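Long-range contacts in GTN Reductase (Agrobacterium tumefaciens, PDB 5N6G), which binds flavin mononucleotide and probably reduces activated carbon-carbon double bonds, as an ene-reductase of the Old Yellow Enzyme family: residues T2-P7 against S312-V317; G300-N305 against G320-V325. One frame throughout, in Å; residues are numbered along the deposited sequence.

Interaction 1: T2-P7 against S312-V317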
loop_
_atom_site.group_PDB
_atom_site.type_symbol
_atom_site.label_atom_id
_atom_site.label_comp_id
_atom_site.label_asym_id
_atom_site.label_seq_id
_atom_site.Cartn_x
_atom_site.Cartn_y
_atom_site.Cartn_z
ATOM N N THR A 2 -18.437 18.120 6.669
ATOM C CA THR A 2 -17.127 18.004 6.032
ATOM C C THR A 2 -17.288 17.668 4.557
ATOM O O THR A 2 -18.096 16.823 4.183
ATOM C CB THR A 2 -16.280 16.940 6.707
ATOM O OG1 THR A 2 -16.253 17.182 8.116
ATOM C CG2 THR A 2 -14.846 16.986 6.167
ATOM N N SER A 3 -16.489 18.322 3.724
ATOM C CA SER A 3 -16.524 18.143 2.284
ATOM C C SER A 3 -15.309 17.343 1.833
ATOM O O SER A 3 -14.226 17.470 2.400
ATOM C CB SER A 3 -16.526 19.499 1.586
ATOM O OG SER A 3 -16.305 19.387 0.200
ATOM N N LEU A 4 -15.507 16.543 0.783
ATOM C CA LEU A 4 -14.407 15.857 0.108
ATOM C C LEU A 4 -13.321 16.830 -0.332
ATOM O O LEU A 4 -12.149 16.441 -0.462
ATOM C CB LEU A 4 -14.965 15.108 -1.111
ATOM C CG LEU A 4 -14.026 14.235 -1.960
ATOM C CD1 LEU A 4 -13.491 13.085 -1.149
ATOM C CD2 LEU A 4 -14.749 13.717 -3.203
ATOM N N PHE A 5 -13.688 18.077 -0.590
ATOM C CA PHE A 5 -12.789 19.048 -1.182
ATOM C C PHE A 5 -12.087 19.912 -0.153
ATOM O O PHE A 5 -11.212 20.693 -0.526
ATOM C CB PHE A 5 -13.571 19.898 -2.194
ATOM C CG PHE A 5 -14.214 19.060 -3.262
ATOM C CD1 PHE A 5 -13.446 18.490 -4.263
ATOM C CD2 PHE A 5 -15.572 18.808 -3.243
ATOM C CE1 PHE A 5 -14.027 17.688 -5.234
ATOM C CE2 PHE A 5 -16.159 18.007 -4.207
ATOM C CZ PHE A 5 -15.388 17.445 -5.201
ATOM N N GLU A 6 -12.380 19.741 1.124
ATOM C CA GLU A 6 -11.734 20.623 2.081
ATOM C C GLU A 6 -10.533 19.953 2.737
ATOM O O GLU A 6 -10.370 18.729 2.692
ATOM C CB GLU A 6 -12.740 21.083 3.139
ATOM C CG GLU A 6 -12.937 20.159 4.293
ATOM C CD GLU A 6 -14.059 20.632 5.213
ATOM O OE1 GLU A 6 -15.230 20.598 4.784
ATOM O OE2 GLU A 6 -13.765 21.055 6.352
ATOM N N PRO A 7 -9.647 20.743 3.338
ATOM C CA PRO A 7 -8.394 20.188 3.863
ATOM C C PRO A 7 -8.611 19.222 5.012
ATOM O O PRO A 7 -9.663 19.166 5.654
ATOM C CB PRO A 7 -7.619 21.424 4.335
ATOM C CG PRO A 7 -8.266 22.585 3.662
ATOM C CD PRO A 7 -9.687 22.213 3.438
ATOM N N SER A 312 -20.544 8.687 -4.473
ATOM C CA SER A 312 -20.360 7.931 -3.236
ATOM C C SER A 312 -19.224 8.493 -2.393
ATOM O O SER A 312 -19.297 8.458 -1.159
ATOM C CB SER A 312 -20.114 6.449 -3.540
ATOM O OG SER A 312 -18.991 6.278 -4.387
ATOM N N ALA A 313 -18.181 9.034 -3.019
ATOM C CA ALA A 313 -17.121 9.656 -2.235
ATOM C C ALA A 313 -17.607 10.918 -1.546
ATOM O O ALA A 313 -17.296 11.147 -0.373
ATOM C CB ALA A 313 -15.918 9.967 -3.122
ATOM N N ILE A 314 -18.362 11.758 -2.253
ATOM C CA ILE A 314 -18.900 12.955 -1.629
ATOM C C ILE A 314 -19.773 12.577 -0.441
ATOM O O ILE A 314 -19.657 13.153 0.647
ATOM C CB ILE A 314 -19.673 13.785 -2.663
ATOM C CG1 ILE A 314 -18.678 14.371 -3.666
ATOM C CG2 ILE A 314 -20.474 14.888 -1.980
ATOM C CD1 ILE A 314 -19.336 15.064 -4.839
ATOM N N GLU A 315 -20.640 11.585 -0.624
ATOM C CA GLU A 315 -21.582 11.216 0.434
ATOM C C GLU A 315 -20.862 10.578 1.622
ATOM O O GLU A 315 -21.234 10.808 2.781
ATOM C CB GLU A 315 -22.656 10.273 -0.120
ATOM C CG GLU A 315 -23.648 10.979 -1.034
ATOM C CD GLU A 315 -24.671 10.043 -1.659
ATOM O OE1 GLU A 315 -24.699 8.847 -1.301
ATOM O OE2 GLU A 315 -25.451 10.510 -2.516
ATOM N N ALA A 316 -19.823 9.786 1.362
ATOM C CA ALA A 316 -19.132 9.107 2.455
ATOM C C ALA A 316 -18.412 10.099 3.357
ATOM O O ALA A 316 -18.365 9.917 4.580
ATOM C CB ALA A 316 -18.151 8.073 1.901
ATOM N N VAL A 317 -17.849 11.157 2.781
ATOM C CA VAL A 317 -17.187 12.160 3.610
ATOM C C VAL A 317 -18.210 13.026 4.326
ATOM O O VAL A 317 -18.094 13.270 5.531
ATOM C CB VAL A 317 -16.210 12.998 2.768
ATOM C CG1 VAL A 317 -15.604 14.111 3.591
ATOM C CG2 VAL A 317 -15.093 12.095 2.235
HETATM O O HOH W 1 -18.272 15.619 0.545
#
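T2 meets V317 at the start of the chain. T2 CG2, its methyl, lies 3.9 Å from CG1 of V317, and the two side chains cross at about a right angle. The carbonyl O of T2 touches the same CG1. T2 also rests on R18. S3 adds backbone: its carbonyl carbon is 3.7 Å from V317 CG1. Its side chain turns inward on its own segment. S3 OG accepts from F5 N, which makes an ST turn inside the type I beta turn from S3 to E6. S3 N donates to E6 OE1 at 2.8 Å, approaching from above the carboxylate plane.

L4 carries most of the loop's share. CG stands anti to the backbone N (chi1 -177°), and its two methyls meet different helix residues. L4 CD1 reaches V317 CG2 at 3.9 Å. L4 CD2 packs on A313 CB, also at 3.9 Å, and on I314 CG1. Helix 310-318 connects strands 301-305 and 324-327 of the TIM barrel of this flavoenzyme. The loop leads into strand 8-10 and covers one flank of that helix. L4 also touches I19 of strand 19-21, so it lies between helix 310-318 and the first strand of the barrel.

One water bridges the backbones. It accepts from L4 N at 2.9 Å and donates to I314 O at 2.8 Å.

F5 comes last. F5 CE2 approaches I314 CD1 at 4.4 Å, a loose and oblique contact. L4 CB lies over one face of the F5 ring, offset toward the rim. The ring also touches L341 and K342 of helix 337-343.

Interaction 2: G300-N305 against G320-V325. With FMN (flavin mononucleotide), chain B.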
loop_
_atom_site.group_PDB
_atom_site.type_symbol
_atom_site.label_atom_id
_atom_site.label_comp_id
_atom_site.label_asym_id
_atom_site.label_seq_id
_atom_site.Cartn_x
_atom_site.Cartn_y
_atom_site.Cartn_z
ATOM N N GLY A 300 -6.188 8.859 13.816
ATOM C CA GLY A 300 -5.682 8.933 12.465
ATOM C C GLY A 300 -6.785 9.238 11.476
ATOM O O GLY A 300 -7.964 8.981 11.709
ATOM N N LEU A 301 -6.373 9.769 10.338
ATOM C CA LEU A 301 -7.303 10.013 9.245
ATOM C C LEU A 301 -7.779 8.674 8.687
ATOM O O LEU A 301 -6.972 7.778 8.414
ATOM C CB LEU A 301 -6.605 10.830 8.150
ATOM C CG LEU A 301 -7.523 11.441 7.103
ATOM C CD1 LEU A 301 -8.276 12.606 7.699
ATOM C CD2 LEU A 301 -6.719 11.881 5.885
ATOM N N TRP A 302 -9.087 8.527 8.527
ATOM C CA TRP A 302 -9.679 7.275 8.072
ATOM C C TRP A 302 -9.912 7.388 6.565
ATOM O O TRP A 302 -10.849 8.077 6.124
ATOM C CB TRP A 302 -10.991 7.001 8.803
ATOM C CG TRP A 302 -11.485 5.615 8.611
ATOM C CD1 TRP A 302 -12.399 5.187 7.684
ATOM C CD2 TRP A 302 -11.088 4.449 9.346
ATOM N NE1 TRP A 302 -12.589 3.831 7.799
ATOM C CE2 TRP A 302 -11.799 3.355 8.814
ATOM C CE3 TRP A 302 -10.213 4.227 10.414
ATOM C CZ2 TRP A 302 -11.678 2.067 9.324
ATOM C CZ3 TRP A 302 -10.063 2.953 10.890
ATOM C CH2 TRP A 302 -10.783 1.887 10.347
ATOM N N ILE A 303 -9.079 6.694 5.791
ATOM C CA ILE A 303 -9.061 6.782 4.336
ATOM C C ILE A 303 -9.653 5.494 3.802
ATOM O O ILE A 303 -9.168 4.412 4.129
ATOM C CB ILE A 303 -7.638 6.965 3.777
ATOM C CG1 ILE A 303 -6.923 8.159 4.413
ATOM C CG2 ILE A 303 -7.717 7.049 2.262
ATOM C CD1 ILE A 303 -5.443 8.270 3.989
ATOM N N ALA A 304 -10.671 5.601 2.973
ATOM C CA ALA A 304 -11.341 4.424 2.447
ATOM C C ALA A 304 -11.089 4.306 0.958
ATOM O O ALA A 304 -10.919 5.302 0.263
ATOM C CB ALA A 304 -12.848 4.479 2.683
ATOM N N ASN A 305 -11.100 3.063 0.487
ATOM C CA ASN A 305 -10.831 2.735 -0.897
ATOM C C ASN A 305 -11.694 1.568 -1.332
ATOM O O ASN A 305 -12.126 0.752 -0.509
ATOM C CB ASN A 305 -9.365 2.350 -1.089
ATOM C CG ASN A 305 -9.113 1.727 -2.427
ATOM O OD1 ASN A 305 -9.034 0.506 -2.559
ATOM N ND2 ASN A 305 -9.007 2.562 -3.447
ATOM N N GLY A 320 -19.772 11.551 7.364
ATOM C CA GLY A 320 -18.869 11.160 8.425
ATOM C C GLY A 320 -18.460 9.705 8.442
ATOM O O GLY A 320 -17.758 9.297 9.372
ATOM N N LYS A 321 -18.824 8.911 7.427
ATOM C CA LYS A 321 -18.375 7.518 7.394
ATOM C C LYS A 321 -16.875 7.401 7.205
ATOM O O LYS A 321 -16.239 6.496 7.765
ATOM C CB LYS A 321 -19.075 6.761 6.276
ATOM C CG LYS A 321 -20.545 6.548 6.520
ATOM C CD LYS A 321 -21.204 5.886 5.299
ATOM C CE LYS A 321 -22.711 5.693 5.515
ATOM N NZ LYS A 321 -23.363 5.148 4.291
ATOM N N VAL A 322 -16.294 8.266 6.378
ATOM C CA VAL A 322 -14.862 8.242 6.111
ATOM C C VAL A 322 -14.368 9.677 6.150
ATOM O O VAL A 322 -15.135 10.621 5.971
ATOM C CB VAL A 322 -14.510 7.591 4.745
ATOM C CG1 VAL A 322 -15.208 6.265 4.587
ATOM C CG2 VAL A 322 -14.872 8.514 3.583
ATOM N N ASP A 323 -13.059 9.836 6.364
ATOM C CA ASP A 323 -12.453 11.160 6.340
ATOM C C ASP A 323 -11.930 11.541 4.970
ATOM O O ASP A 323 -11.808 12.731 4.671
ATOM C CB ASP A 323 -11.294 11.248 7.331
ATOM C CG ASP A 323 -11.720 11.016 8.759
ATOM O OD1 ASP A 323 -12.861 11.409 9.107
ATOM O OD2 ASP A 323 -10.912 10.444 9.538
ATOM N N ALA A 324 -11.588 10.556 4.152
ATOM C CA ALA A 324 -11.004 10.806 2.844
ATOM C C ALA A 324 -11.211 9.544 2.021
ATOM O O ALA A 324 -11.441 8.458 2.569
ATOM C CB ALA A 324 -9.515 11.160 2.930
ATOM N N VAL A 325 -11.125 9.701 0.702
ATOM C CA VAL A 325 -11.332 8.606 -0.242
ATOM C C VAL A 325 -10.121 8.521 -1.163
ATOM O O VAL A 325 -9.687 9.532 -1.729
ATOM C CB VAL A 325 -12.626 8.799 -1.058
ATOM C CG1 VAL A 325 -12.715 7.741 -2.149
ATOM C CG2 VAL A 325 -13.860 8.741 -0.137
HETATM N N1 FMN B . -2.664 -1.670 -3.974
HETATM C C2 FMN B . -1.601 -1.484 -3.124
HETATM O O2 FMN B . -1.747 -1.470 -1.881
HETATM N N3 FMN B . -0.344 -1.275 -3.648
HETATM C C4 FMN B . -0.016 -1.275 -4.990
HETATM O O4 FMN B . 1.134 -1.033 -5.356
HETATM C C4A FMN B . -1.135 -1.503 -5.877
HETATM N N5 FMN B . -0.915 -1.484 -7.168
HETATM C C5A FMN B . -2.015 -1.542 -8.006
HETATM C C6 FMN B . -1.811 -1.407 -9.375
HETATM C C7 FMN B . -2.885 -1.342 -10.251
HETATM C C7M FMN B . -2.612 -1.163 -11.725
HETATM C C8 FMN B . -4.193 -1.424 -9.762
HETATM C C8M FMN B . -5.380 -1.293 -10.676
HETATM C C9 FMN B . -4.405 -1.583 -8.394
HETATM C C9A FMN B . -3.323 -1.633 -7.516
HETATM N N10 FMN B . -3.508 -1.678 -6.117
HETATM C C10 FMN B . -2.434 -1.645 -5.272
HETATM C "C1'" FMN B . -4.877 -1.572 -5.591
HETATM C "C2'" FMN B . -5.363 -0.129 -5.625
HETATM O "O2'" FMN B . -4.598 0.683 -4.727
HETATM C "C3'" FMN B . -6.845 0.015 -5.278
HETATM O "O3'" FMN B . -7.096 -0.574 -4.004
HETATM C "C4'" FMN B . -7.779 -0.629 -6.300
HETATM O "O4'" FMN B . -7.468 -0.165 -7.616
HETATM C "C5'" FMN B . -9.242 -0.391 -5.973
HETATM O "O5'" FMN B . -9.544 1.018 -6.013
HETATM P P FMN B . -10.337 1.754 -7.225
HETATM O O1P FMN B . -11.709 1.116 -7.255
HETATM O O2P FMN B . -9.550 1.422 -8.481
HETATM O O3P FMN B . -10.329 3.192 -6.854
#
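The carbonyl O of W302 takes two backbone donors from the 320-325 segment. D323 N donates to W302 O at 2.8 Å, in the carbonyl plane. The bond from A324 N to W302 O is longer, 3.3 Å, and tilted from that plane. This is where strands 301-305 and 324-327 join, the parallel neighbours of a beta-alpha-beta unit in the TIM barrel. The pairing goes on with A304 N, which donates to A324 O at 3.0 Å with an N-H...O angle of 166°. I303 then lies beside A324, and A304 beside V325.

D323 adds a side-chain bond before its strand begins. D323 OD2 accepts from W302 N at 2.8 Å, on the anti side and somewhat out of the carboxylate plane. With CG anti to the carbonyl carbon (chi1 -61°), the carboxylate swings across to the other strand. R294 makes a salt bridge to the same OD2, so both a backbone N-H and a charged partner fix the carboxylate.

Side chains pack around these bonds. L301 CD1 presses on D323 CB at 3.3 Å, while its CD2 meets A324 CB. Next to A304, V322 CG1 touches A304 CB at 3.5 Å. The indole of W302 has V322 CA at its edge, near the ring plane, and also packs on helix 286-295.

N305 ends the strand in the FMN pocket. Both ends of its amide are used: ND2 donates to FMN O5' and to A326 O, and N305 OD1 accepts from the ribityl hydroxyl O3' of FMN at 2.6 Å.

How the interactions relate
Interaction 2 is buried in the barrel wall, whereas interaction 1 is partly buried and farther out. The two share one beta-alpha-beta unit: interaction 2 joins its two strands, and interaction 1 covers the helix between them. They also touch directly. A313 CB packs on V325 CG2, V317 CG2 meets V322 CG2, and A316 O probably accepts from V322 N. A313 and V317 thus pack on both the N-terminal loop and the 320-325 segment. The chemistry follows the place. Interaction 1 is apolar side-chain packing with a water bridge, and interaction 2 is strand pairing reinforced by a carboxylate, with N305 bonded to FMN.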